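Local atomic coordinates of flagellar hook associated protein type 3 FlgL (Legionella pneumophila subsp. pneumophila, PDB entry 5YTI), a protein that probably serves as a structural component of the bacterial flagellum, a hook-associated member of the flagellin family acting at the junction between hook and filament. Residues N82-L87 and Q120-Y124; G179-F183 and H337-V341; V182-S188 and A291-F297; G189-F193 and S210-E216; T299-M303 and L327-I331. One frame throughout, in Å; residues are numbered along the deposited sequence. Where two conformers were deposited one is given.

Interaction 1. Residues N82-L87 and Q120-Y124; sequences NAVNSL and QLLDY
Ser-86 and Tyr-124 both turn their side chains to lie anti to the carbonyl carbon, with chi1 at -65° for Ser-86 and -57° for Tyr-124, and this brings the hydroxyl of one against the ring of the other. They join two helices of an antiparallel helical hairpin, helix 49-96 and helix 104-125, whose local axes run at 163° to each other and approach to 10.0 Å. Both segments belong to the N-terminal helical region of the flagellin family. The Tyr-124 ring lies between Asn-82 CB and Gln-120 O. Over one face is the CB of Asn-82, 3.7 Å from Tyr-124 CZ, in a CH-pi contact placed toward the rim; the opposite face is approached by the carbonyl oxygen of Gln-120, one turn earlier in its own helix. Ala-83 meets the ring obliquely, its CB packed against Tyr-124 CD2. Further along, Leu-121 reaches across with one branch, CD2, which sits 3.7 Å from Ser-86 CB and 4.1 Å from Ala-83 CB. Leu-87 extends the apolar contact more loosely, CD2 to Leu-121 CD1. Beyond the pair, Ile-296 and Phe-297 of helix 296-307 rest on Leu-121, while Leu-87 also touches Ile-331 and Ile-338 of helix 316-374, so the hairpin is one side of a larger helical bundle. The polar part of the contact is slight: the bent Gln-120 chain offers NE2 to Ser-86 OG at 3.2 Å in a weak hydrogen bond, and the same OG lies at the edge of the Tyr-124 ring, near its plane, 3.4 Å from CE2.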
# COMPACT_ATOMS: atom_id res chain seq x y z
N ASN A 82 4.54 19.89 5.95
CA ASN A 82 4.88 19.76 7.40
C ASN A 82 5.10 18.30 7.79
O ASN A 82 6.00 17.97 8.54
CB ASN A 82 3.74 20.29 8.31
CG ASN A 82 3.59 21.80 8.32
OD1 ASN A 82 4.54 22.55 8.09
ND2 ASN A 82 2.36 22.26 8.59
N ALA A 83 4.21 17.44 7.31
CA ALA A 83 4.21 16.07 7.68
C ALA A 83 5.40 15.35 7.07
O ALA A 83 5.87 14.33 7.61
CB ALA A 83 2.92 15.41 7.25
N VAL A 84 5.91 15.86 5.96
CA VAL A 84 7.15 15.27 5.41
C VAL A 84 8.30 15.65 6.34
O VAL A 84 9.07 14.80 6.78
CB VAL A 84 7.42 15.69 3.94
CG1 VAL A 84 8.86 15.37 3.53
CG2 VAL A 84 6.40 15.01 3.03
N ASN A 85 8.39 16.93 6.68
CA ASN A 85 9.35 17.39 7.69
C ASN A 85 9.45 16.46 8.89
O ASN A 85 10.56 16.08 9.30
CB ASN A 85 8.96 18.78 8.17
CG ASN A 85 9.36 19.84 7.19
OD1 ASN A 85 10.20 19.59 6.31
ND2 ASN A 85 8.76 21.03 7.31
N SER A 86 8.30 16.10 9.46
CA SER A 86 8.27 15.21 10.59
C SER A 86 8.87 13.83 10.24
O SER A 86 9.57 13.22 11.05
CB SER A 86 6.84 15.07 11.12
OG SER A 86 6.36 16.30 11.64
N LEU A 87 8.60 13.33 9.04
CA LEU A 87 9.07 12.02 8.68
C LEU A 87 10.50 12.05 8.35
O LEU A 87 11.17 11.04 8.51
CB LEU A 87 8.31 11.50 7.49
CG LEU A 87 6.89 11.08 7.87
CD1 LEU A 87 5.94 11.09 6.68
CD2 LEU A 87 6.95 9.70 8.53
N GLN A 120 2.83 15.00 16.81
CA GLN A 120 2.83 15.99 15.74
C GLN A 120 2.00 15.49 14.54
O GLN A 120 1.13 16.19 14.04
CB GLN A 120 4.28 16.32 15.34
CG GLN A 120 4.47 17.58 14.49
CD GLN A 120 5.76 18.34 14.79
OE1 GLN A 120 5.71 19.40 15.41
NE2 GLN A 120 6.92 17.81 14.36
N LEU A 121 2.24 14.25 14.13
CA LEU A 121 1.57 13.67 12.96
C LEU A 121 0.10 13.45 13.19
O LEU A 121 -0.70 13.58 12.27
CB LEU A 121 2.25 12.38 12.53
CG LEU A 121 3.66 12.54 11.96
CD1 LEU A 121 4.25 11.17 11.79
CD2 LEU A 121 3.65 13.23 10.62
N LEU A 122 -0.28 13.13 14.42
CA LEU A 122 -1.71 13.05 14.76
C LEU A 122 -2.42 14.42 14.68
O LEU A 122 -3.62 14.49 14.41
CB LEU A 122 -1.92 12.44 16.16
CG LEU A 122 -1.49 10.98 16.28
CD1 LEU A 122 -1.17 10.56 17.70
CD2 LEU A 122 -2.55 10.07 15.68
N ASP A 123 -1.69 15.50 14.95
CA ASP A 123 -2.26 16.84 14.93
C ASP A 123 -2.49 17.15 13.45
O ASP A 123 -3.57 17.61 13.08
CB ASP A 123 -1.33 17.90 15.58
CG ASP A 123 -1.25 17.78 17.13
OD1 ASP A 123 -1.88 16.86 17.69
OD2 ASP A 123 -0.56 18.61 17.80
N TYR A 124 -1.50 16.83 12.60
CA TYR A 124 -1.62 17.08 11.15
C TYR A 124 -2.75 16.27 10.55
O TYR A 124 -3.55 16.78 9.76
CB TYR A 124 -0.31 16.78 10.41
CG TYR A 124 0.93 17.55 10.89
CD1 TYR A 124 0.84 18.86 11.36
CD2 TYR A 124 2.17 16.97 10.83
CE1 TYR A 124 1.96 19.56 11.79
CE2 TYR A 124 3.30 17.66 11.25
CZ TYR A 124 3.19 18.95 11.73
OH TYR A 124 4.33 19.60 12.15

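Interaction 2. Residues G179-F183 and H337-V341; sequences GDNVF and HILSV
His-337 reaches from the long helix 316-374 to the carbonyls of Asn-181 and Val-182 on the short helix 179-184, and its ring makes the polar part of the contact. Its CB points toward the short helix, and with CG anti to the backbone N (chi1 167°) the ring projects straight at the two carbonyls, which both lie at its edge, near its plane. CD2 of His-337 comes within 3.2 Å of Val-182 O. CE1 of His-337, on the other flank, is 3.9 Å from Asn-181 OD1, whose amide plane stands almost perpendicular to the imidazole. At the tip, His-337 NE2 donates to Asn-181 O; the modelled bond is very short, and at this resolution its exact length is doubtful. One turn on from His-337, Val-341 CG1 packs on Val-182 CG2 at 4.2 Å, while Val-341 CG2 lies near Asn-181 ND2. Leu-80 of helix 49-96 touches both valines. The Asn-181 amide finds its main polar partner across the dimer, with OD1 accepting from Asn-293 ND2 of the second subunit. The local axes run at 127°, and the short helix has a wider pi-type turn at 180-183. If the bond is as modelled, NE2 probably carries the proton, which the two nearby carbonyl oxygens would be expected to favour.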
# COMPACT_ATOMS: atom_id res chain seq x y z
N GLY A 179 -7.97 10.48 4.97
CA GLY A 179 -6.97 9.95 5.90
C GLY A 179 -6.62 8.51 5.66
O GLY A 179 -5.48 8.11 5.90
N ASP A 180 -7.60 7.74 5.18
CA ASP A 180 -7.36 6.34 4.88
C ASP A 180 -6.34 6.25 3.75
O ASP A 180 -5.45 5.41 3.77
CB ASP A 180 -8.65 5.62 4.49
CG ASP A 180 -9.19 6.07 3.13
OD1 ASP A 180 -9.46 7.29 2.99
OD2 ASP A 180 -9.32 5.21 2.22
N ASN A 181 -6.43 7.14 2.77
CA ASN A 181 -5.41 7.16 1.74
C ASN A 181 -4.11 7.80 2.22
O ASN A 181 -3.05 7.24 1.97
CB ASN A 181 -5.89 7.87 0.48
CG ASN A 181 -4.93 7.71 -0.66
OD1 ASN A 181 -4.45 6.62 -0.93
ND2 ASN A 181 -4.60 8.80 -1.29
N VAL A 182 -4.16 8.93 2.92
CA VAL A 182 -2.92 9.65 3.23
C VAL A 182 -2.09 9.01 4.34
O VAL A 182 -0.90 8.86 4.19
CB VAL A 182 -3.18 11.11 3.59
CG1 VAL A 182 -1.88 11.78 3.97
CG2 VAL A 182 -3.84 11.83 2.44
N PHE A 183 -2.75 8.58 5.41
CA PHE A 183 -2.07 8.15 6.62
C PHE A 183 -2.15 6.68 6.99
O PHE A 183 -1.26 6.19 7.66
CB PHE A 183 -2.60 8.97 7.80
CG PHE A 183 -2.34 10.44 7.67
CD1 PHE A 183 -1.13 10.97 8.02
CD2 PHE A 183 -3.34 11.29 7.23
CE1 PHE A 183 -0.90 12.33 7.90
CE2 PHE A 183 -3.12 12.65 7.11
CZ PHE A 183 -1.90 13.18 7.45
N HIS A 337 4.91 7.67 -0.17
CA HIS A 337 3.49 7.65 -0.38
C HIS A 337 2.93 9.05 -0.31
O HIS A 337 2.02 9.41 -1.06
CB HIS A 337 2.84 6.80 0.66
CG HIS A 337 1.37 6.96 0.70
ND1 HIS A 337 0.57 6.62 -0.37
CD2 HIS A 337 0.55 7.46 1.66
CE1 HIS A 337 -0.69 6.89 -0.05
NE2 HIS A 337 -0.72 7.41 1.17
N ILE A 338 3.45 9.85 0.60
CA ILE A 338 2.97 11.21 0.75
C ILE A 338 3.40 12.07 -0.41
O ILE A 338 2.59 12.81 -0.97
CB ILE A 338 3.45 11.82 2.07
CG1 ILE A 338 2.67 11.17 3.20
CG2 ILE A 338 3.21 13.31 2.12
CD1 ILE A 338 3.03 11.79 4.51
N LEU A 339 4.67 12.00 -0.80
CA LEU A 339 5.09 12.64 -2.03
C LEU A 339 4.14 12.33 -3.21
O LEU A 339 3.97 13.18 -4.07
CB LEU A 339 6.52 12.23 -2.39
CG LEU A 339 7.08 12.83 -3.68
CD1 LEU A 339 7.08 14.37 -3.67
CD2 LEU A 339 8.50 12.32 -3.91
N SER A 340 3.54 11.14 -3.27
CA SER A 340 2.67 10.83 -4.41
C SER A 340 1.37 11.55 -4.23
O SER A 340 0.77 12.01 -5.19
CB SER A 340 2.46 9.32 -4.63
OG SER A 340 1.58 8.73 -3.69
N VAL A 341 0.92 11.67 -2.98
CA VAL A 341 -0.25 12.50 -2.71
C VAL A 341 0.08 13.94 -3.06
O VAL A 341 -0.73 14.60 -3.64
CB VAL A 341 -0.74 12.40 -1.25
CG1 VAL A 341 -1.90 13.34 -1.02
CG2 VAL A 341 -1.19 10.99 -0.92

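Interaction 3. Residues V182-S188 and A291-F297; sequences VFMRIPS and AKNESIF
Ser-188 and Lys-292 are joined by two hydrogen bonds: Ser-188 N donates to Lys-292 O (3.1 Å), and Lys-292 N donates to Ser-188 OG (3.0 Å). With OG held between the backbone N and the carbonyl carbon (chi1 52°), the hydroxyl faces Lys-292 of segment 291-297. Two residues on, Glu-294 N gives its hydrogen to Ile-186 O at 3.0 Å. The bonds Ser-188 N to Lys-292 O and Glu-294 N to Ile-186 O flank Pro-187 and Asn-293, a non-hydrogen-bonded antiparallel pair that forms a single beta bridge. At the helical end, Ile-296 N reaches Phe-183 O at 3.1 Å, nearly in line with the carbonyl, and Ser-295 OG caps Ser-298 N. Other polar groups mostly find partners outside the two segments: Glu-294 forms a salt bridge with Arg-302 and bonds Ser-298, Arg-185 forms one with Asp-180 of the second subunit, and Ala-291 O accepts from Ser-340 OG of that subunit. Ile-186 CD1 touches Ile-296 CG1 at 3.6 Å, and Met-184, a selenomethionine, sets SE at the edge of the Phe-297 ring, 3.8 Å from CE2, as a Met-aromatic contact. The Phe-183 and Phe-297 rings are near parallel but slid apart. Segment 182-188 leads out of helix 179-184 toward the strands and 291-297 returns into helix 296-307, with helices 49-96, 104-125 and 316-374 packed around Ile-186, Ile-296 and Phe-297.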
# COMPACT_ATOMS: atom_id res chain seq x y z
N VAL A 182 -4.16 8.93 2.92
CA VAL A 182 -2.92 9.65 3.23
C VAL A 182 -2.09 9.01 4.34
O VAL A 182 -0.90 8.86 4.19
CB VAL A 182 -3.18 11.11 3.59
CG1 VAL A 182 -1.88 11.78 3.97
CG2 VAL A 182 -3.84 11.83 2.44
N PHE A 183 -2.75 8.58 5.41
CA PHE A 183 -2.07 8.15 6.62
C PHE A 183 -2.15 6.68 6.99
O PHE A 183 -1.26 6.19 7.66
CB PHE A 183 -2.60 8.97 7.80
CG PHE A 183 -2.34 10.44 7.67
CD1 PHE A 183 -1.13 10.97 8.02
CD2 PHE A 183 -3.34 11.29 7.23
CE1 PHE A 183 -0.90 12.33 7.90
CE2 PHE A 183 -3.12 12.65 7.11
CZ PHE A 183 -1.90 13.18 7.45
N MSE A 184 -3.20 5.97 6.59
CA MSE A 184 -3.44 4.63 7.16
C MSE A 184 -2.98 3.44 6.35
O MSE A 184 -2.45 2.47 6.89
CB MSE A 184 -4.90 4.40 7.51
CG MSE A 184 -5.54 5.61 8.19
SE MSE A 184 -5.08 5.80 10.10
CE MSE A 184 -5.45 3.93 10.58
N ARG A 185 -3.20 3.44 5.05
CA ARG A 185 -2.91 2.24 4.27
C ARG A 185 -1.61 2.41 3.53
O ARG A 185 -1.56 3.05 2.49
CB ARG A 185 -4.03 1.97 3.29
CG ARG A 185 -5.42 2.08 3.89
CD ARG A 185 -5.53 1.38 5.22
NE ARG A 185 -6.93 1.33 5.63
CZ ARG A 185 -7.37 0.64 6.68
NH1 ARG A 185 -6.51 -0.03 7.43
NH2 ARG A 185 -8.66 0.62 6.98
N ILE A 186 -0.55 1.85 4.10
CA ILE A 186 0.80 1.96 3.57
C ILE A 186 1.39 0.62 3.88
O ILE A 186 1.28 0.15 5.00
CB ILE A 186 1.61 3.01 4.32
CG1 ILE A 186 0.86 4.33 4.28
CG2 ILE A 186 2.99 3.15 3.73
CD1 ILE A 186 1.66 5.47 4.84
N PRO A 187 1.97 -0.02 2.88
CA PRO A 187 2.32 -1.38 3.18
C PRO A 187 3.56 -1.44 4.06
O PRO A 187 4.48 -0.57 3.99
CB PRO A 187 2.57 -2.01 1.79
CG PRO A 187 2.16 -0.97 0.80
CD PRO A 187 2.34 0.35 1.51
N SER A 188 3.55 -2.46 4.91
CA SER A 188 4.63 -2.74 5.83
C SER A 188 5.76 -3.45 5.14
O SER A 188 5.62 -3.91 4.00
CB SER A 188 4.12 -3.63 6.95
OG SER A 188 3.47 -4.79 6.41
N ALA A 291 2.96 -8.22 2.66
CA ALA A 291 2.82 -6.93 3.25
C ALA A 291 1.39 -6.68 3.65
O ALA A 291 0.45 -7.18 3.05
CB ALA A 291 3.25 -5.87 2.29
N LYS A 292 1.25 -5.84 4.66
CA LYS A 292 0.01 -5.65 5.35
C LYS A 292 -0.20 -4.16 5.47
O LYS A 292 0.74 -3.45 5.80
CB LYS A 292 0.16 -6.26 6.73
CG LYS A 292 -1.13 -6.50 7.47
CD LYS A 292 -0.82 -7.06 8.85
CE LYS A 292 -2.07 -7.54 9.58
NZ LYS A 292 -2.81 -6.43 10.26
N ASN A 293 -1.40 -3.65 5.21
CA ASN A 293 -1.60 -2.23 5.43
C ASN A 293 -1.36 -1.87 6.89
O ASN A 293 -1.74 -2.61 7.79
CB ASN A 293 -2.98 -1.76 4.96
CG ASN A 293 -3.03 -1.51 3.46
OD1 ASN A 293 -2.02 -1.12 2.85
ND2 ASN A 293 -4.21 -1.74 2.85
N GLU A 294 -0.70 -0.75 7.13
CA GLU A 294 -0.37 -0.35 8.49
C GLU A 294 -0.06 1.15 8.52
O GLU A 294 0.82 1.61 7.77
CB GLU A 294 0.80 -1.20 9.03
CG GLU A 294 1.83 -0.41 9.84
CD GLU A 294 2.79 -1.25 10.68
OE1 GLU A 294 3.33 -2.24 10.17
OE2 GLU A 294 3.05 -0.89 11.85
N SER A 295 -0.77 1.88 9.40
CA SER A 295 -0.66 3.37 9.52
C SER A 295 0.73 3.86 9.81
O SER A 295 1.52 3.16 10.41
CB SER A 295 -1.59 3.93 10.61
OG SER A 295 -1.35 3.40 11.92
N ILE A 296 1.04 5.07 9.39
CA ILE A 296 2.31 5.65 9.76
C ILE A 296 2.37 5.61 11.26
O ILE A 296 3.41 5.37 11.85
CB ILE A 296 2.42 7.12 9.40
CG1 ILE A 296 2.30 7.31 7.91
CG2 ILE A 296 3.75 7.68 9.84
CD1 ILE A 296 1.70 8.67 7.59
N PHE A 297 1.23 5.86 11.88
CA PHE A 297 1.18 5.95 13.31
C PHE A 297 1.74 4.73 14.01
O PHE A 297 2.65 4.86 14.81
CB PHE A 297 -0.23 6.24 13.74
CG PHE A 297 -0.84 7.38 12.98
CD1 PHE A 297 -0.26 8.63 13.02
CD2 PHE A 297 -1.97 7.19 12.19
CE1 PHE A 297 -0.81 9.67 12.32
CE2 PHE A 297 -2.53 8.23 11.49
CZ PHE A 297 -1.95 9.48 11.56

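Interaction 4. Residues G189-F193 and S210-E216; sequences GNGRF and SGSVTNE
Arg-192 and Glu-216 supply the ionic part, a salt bridge gripped end-on. Arg-192 NH1 donates to Glu-216 OE1 at 2.9 Å and Arg-192 NH2 to Glu-216 OE2 at 3.0 Å, both nearly straight and in the guanidinium plane, with OE1 using its syn lone pair; guanidinium and carboxylate are only 19° from coplanar. The arginine chain is bent at chi2 and chi3 to get there. Arg-192 NH2 also donates to Asn-190 O of the second subunit, and the guanidinium makes a cation-pi contact with Phe-219, so its cation is held from several directions.

Hydrogen bonds centre on the Asn-190 amide. Asn-190 ND2 gives to Gly-211 O at 2.8 Å, from well above the carbonyl plane, and makes a weaker bond to Ser-210 O at 2.7 Å. OD1 turns back to its own segment and accepts from both Arg-192 N and Phe-193 N, which fixes which end of the amide faces the strand. Ser-212 OG bonds its counterpart in the second subunit.

The apolar contacts come from Phe-193 and Val-213. Val-213 CG2 is 3.8 Å from Phe-193 CE1, lies 3.9 Å from Arg-192 CB and also covers one face of the guanidinium near its rim. Phe-193 CZ meets the backbone of Gly-211 and Ser-212, while Asn-190 ND2 sits above the centre of the ring.

Asn-190 OD1 reaching the backbone N two and three residues on defines an Asx turn and Asx motif, here at the start of strand 193-197, where the five-stranded sheet meets strand 207-213 of the three-stranded one.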
# COMPACT_ATOMS: atom_id res chain seq x y z
N GLY A 189 6.87 -3.58 5.85
CA GLY A 189 8.05 -4.23 5.30
C GLY A 189 8.62 -3.34 4.22
O GLY A 189 8.48 -2.09 4.25
N ASN A 190 9.19 -4.00 3.22
CA ASN A 190 9.80 -3.33 2.11
C ASN A 190 8.78 -2.96 1.09
O ASN A 190 9.14 -2.49 0.00
CB ASN A 190 10.82 -4.23 1.43
CG ASN A 190 10.24 -5.54 0.99
OD1 ASN A 190 9.04 -5.65 0.78
ND2 ASN A 190 11.08 -6.57 0.90
N GLY A 191 7.51 -3.23 1.41
CA GLY A 191 6.41 -2.87 0.55
C GLY A 191 5.71 -4.07 0.00
O GLY A 191 4.54 -4.00 -0.39
N ARG A 192 6.43 -5.19 -0.04
CA ARG A 192 5.88 -6.43 -0.56
C ARG A 192 5.93 -7.55 0.48
O ARG A 192 4.95 -8.32 0.62
CB ARG A 192 6.64 -6.83 -1.83
CG ARG A 192 6.47 -5.84 -2.97
CD ARG A 192 5.03 -5.80 -3.47
NE ARG A 192 4.63 -7.07 -4.09
CZ ARG A 192 5.03 -7.48 -5.29
NH1 ARG A 192 4.61 -8.64 -5.76
NH2 ARG A 192 5.84 -6.72 -6.01
N PHE A 193 7.06 -7.65 1.20
CA PHE A 193 7.15 -8.58 2.36
C PHE A 193 7.83 -8.03 3.62
O PHE A 193 8.75 -7.18 3.58
CB PHE A 193 7.76 -9.93 1.97
CG PHE A 193 9.10 -9.83 1.31
CD1 PHE A 193 9.20 -9.69 -0.07
CD2 PHE A 193 10.25 -9.85 2.06
CE1 PHE A 193 10.45 -9.58 -0.69
CE2 PHE A 193 11.49 -9.73 1.45
CZ PHE A 193 11.59 -9.61 0.07
N SER A 210 15.86 -5.78 4.72
CA SER A 210 14.47 -5.67 4.31
C SER A 210 14.24 -6.46 3.01
O SER A 210 13.09 -6.89 2.71
CB SER A 210 14.03 -4.20 4.14
OG SER A 210 14.87 -3.44 3.27
N GLY A 211 15.34 -6.66 2.25
CA GLY A 211 15.31 -7.43 1.01
C GLY A 211 14.33 -6.87 -0.00
O GLY A 211 13.72 -5.82 0.22
N SER A 212 14.16 -7.55 -1.14
CA SER A 212 13.19 -7.11 -2.15
C SER A 212 12.74 -8.25 -3.09
O SER A 212 13.38 -9.28 -3.16
CB SER A 212 13.84 -6.05 -3.04
OG SER A 212 14.51 -6.72 -4.12
N VAL A 213 11.67 -8.01 -3.83
CA VAL A 213 11.27 -8.86 -4.93
C VAL A 213 12.13 -8.52 -6.16
O VAL A 213 12.08 -7.37 -6.65
CB VAL A 213 9.81 -8.63 -5.32
CG1 VAL A 213 9.45 -9.41 -6.59
CG2 VAL A 213 8.90 -8.98 -4.15
N THR A 214 12.90 -9.51 -6.63
CA THR A 214 13.81 -9.34 -7.76
C THR A 214 13.26 -10.01 -8.99
O THR A 214 13.65 -9.66 -10.10
CB THR A 214 15.20 -9.97 -7.52
OG1 THR A 214 15.06 -11.38 -7.44
CG2 THR A 214 15.86 -9.46 -6.26
N ASN A 215 12.39 -11.01 -8.84
CA ASN A 215 11.78 -11.60 -10.00
C ASN A 215 10.24 -11.74 -9.85
O ASN A 215 9.72 -12.71 -9.32
CB ASN A 215 12.49 -12.91 -10.31
CG ASN A 215 12.01 -13.53 -11.61
OD1 ASN A 215 10.81 -13.50 -11.92
ND2 ASN A 215 12.94 -14.14 -12.35
N GLU A 216 9.53 -10.75 -10.36
CA GLU A 216 8.08 -10.66 -10.23
C GLU A 216 7.33 -11.90 -10.72
O GLU A 216 6.28 -12.27 -10.14
CB GLU A 216 7.56 -9.45 -10.99
CG GLU A 216 6.16 -9.08 -10.61
CD GLU A 216 6.04 -8.73 -9.15
OE1 GLU A 216 5.21 -9.36 -8.48
OE2 GLU A 216 6.78 -7.85 -8.65

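Interaction 5. Residues T299-M303 and L327-I331; sequences TVQRM and LLAQI
Thr-299 and Leu-327 mark the closest CA pair, 6.7 Å apart, of two helices whose local axes approach to 10.2 Å with their directions at 147°. Leu-327 points at the partner and splits its branches: CD2 lies 3.7 Å from Arg-302 CB and also covers one face of the guanidinium toward its rim, while CD1 packs 3.8 Å from Met-303 CG. In Met-303, a selenomethionine with chi2 near anti (166°), SE reaches Ile-331 CG1 at 3.9 Å, the two side chains crossing at about a right angle. Ile-331 CD1 also touches the methyl of Thr-299. Helices 296-307 and 316-374 follow each other in the chain, which makes this an antiparallel helical hairpin, and Arg-91 and Ile-93 of helix 49-96 pack against Ile-331 and Met-303 on its side. The buried polar part is a bond from Gln-330 NE2, at the end of an extended side chain, to Thr-299 OG1 at 2.6 Å, with the hydroxyl oxygen in the amide plane. Its other end, OE1, accepts from Gly-189 N, which is consistent with the modelled orientation of the amide. The Arg-302 guanidinium stands at 64° to that amide and forms a salt bridge with Glu-323.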
# COMPACT_ATOMS: atom_id res chain seq x y z
N THR A 299 3.73 2.59 12.73
CA THR A 299 5.17 2.58 12.36
C THR A 299 6.00 3.36 13.39
O THR A 299 7.06 2.92 13.86
CB THR A 299 5.46 3.15 10.95
OG1 THR A 299 5.09 2.22 9.93
CG2 THR A 299 6.94 3.42 10.78
N VAL A 300 5.53 4.54 13.75
CA VAL A 300 6.23 5.34 14.75
C VAL A 300 6.11 4.78 16.17
O VAL A 300 7.08 4.87 16.94
CB VAL A 300 5.75 6.80 14.74
CG1 VAL A 300 6.55 7.58 15.76
CG2 VAL A 300 5.91 7.43 13.36
N GLN A 301 4.94 4.22 16.50
CA GLN A 301 4.73 3.53 17.78
C GLN A 301 5.75 2.44 17.93
O GLN A 301 6.25 2.20 19.03
CB GLN A 301 3.34 2.89 17.86
CG GLN A 301 2.20 3.90 17.79
CD GLN A 301 0.89 3.35 18.29
OE1 GLN A 301 0.46 3.72 19.38
NE2 GLN A 301 0.25 2.47 17.51
N ARG A 302 6.04 1.79 16.80
CA ARG A 302 7.00 0.71 16.72
C ARG A 302 8.45 1.18 16.82
O ARG A 302 9.29 0.45 17.35
CB ARG A 302 6.83 -0.02 15.40
CG ARG A 302 5.67 -1.01 15.34
CD ARG A 302 6.11 -2.26 14.60
NE ARG A 302 5.75 -2.29 13.19
CZ ARG A 302 6.38 -3.02 12.26
NH1 ARG A 302 5.93 -2.96 11.02
NH2 ARG A 302 7.45 -3.77 12.53
N MSE A 303 8.76 2.37 16.30
CA MSE A 303 10.14 2.86 16.38
C MSE A 303 10.44 3.15 17.82
O MSE A 303 11.57 2.93 18.27
CB MSE A 303 10.39 4.10 15.56
CG MSE A 303 10.56 3.89 14.06
SE MSE A 303 10.41 5.71 13.30
CE MSE A 303 11.87 6.61 14.24
N LEU A 327 11.71 -0.94 9.84
CA LEU A 327 11.15 0.34 10.18
C LEU A 327 11.73 1.43 9.29
O LEU A 327 11.10 2.44 9.06
CB LEU A 327 11.34 0.66 11.66
CG LEU A 327 10.48 -0.14 12.63
CD1 LEU A 327 10.91 0.14 14.06
CD2 LEU A 327 9.00 0.21 12.47
N LEU A 328 12.92 1.23 8.76
CA LEU A 328 13.44 2.20 7.85
C LEU A 328 12.64 2.11 6.58
O LEU A 328 12.26 3.11 6.01
CB LEU A 328 14.88 1.89 7.56
CG LEU A 328 15.55 2.88 6.65
CD1 LEU A 328 15.58 4.26 7.31
CD2 LEU A 328 16.96 2.36 6.38
N ALA A 329 12.34 0.91 6.14
CA ALA A 329 11.59 0.78 4.89
C ALA A 329 10.22 1.41 5.00
O ALA A 329 9.70 1.96 4.04
CB ALA A 329 11.46 -0.68 4.47
N GLN A 330 9.64 1.35 6.19
CA GLN A 330 8.28 1.83 6.36
C GLN A 330 8.17 3.34 6.42
O GLN A 330 7.27 3.92 5.81
CB GLN A 330 7.65 1.19 7.60
CG GLN A 330 7.37 -0.28 7.33
CD GLN A 330 6.64 -0.95 8.46
OE1 GLN A 330 6.67 -2.18 8.54
NE2 GLN A 330 5.96 -0.17 9.34
N ILE A 331 9.07 3.94 7.19
CA ILE A 331 9.31 5.36 7.12
C ILE A 331 9.50 5.82 5.68
O ILE A 331 8.93 6.84 5.33
CB ILE A 331 10.56 5.76 7.88
CG1 ILE A 331 10.26 5.89 9.36
CG2 ILE A 331 11.07 7.07 7.37
CD1 ILE A 331 8.99 6.66 9.63

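Interaction 1 comes first along the chain; interactions 2 and 3 both open from helix 179-184, share Val-182 and Phe-183 and lie about 10 Å apart between centres. Interaction 4 is nested inside the loop that interaction 3 closes, and interaction 5 follows, on helices 296-307 and 316-374. Interactions 1, 2 and 5 belong to the helical bundle: interaction 1 touches 2 and 5 through Leu-87, while 2 and 5 stay about 7 Å apart between nearest atoms. Interaction 3 carries the passage to the beta-rich part, where interaction 4 lies, about 27 Å from interaction 1 between centres. Helix 296-307 joins interactions 3 and 5. Interactions 2 to 5 also touch the second subunit, many of these contacts lying near the bundle-to-sheet junction.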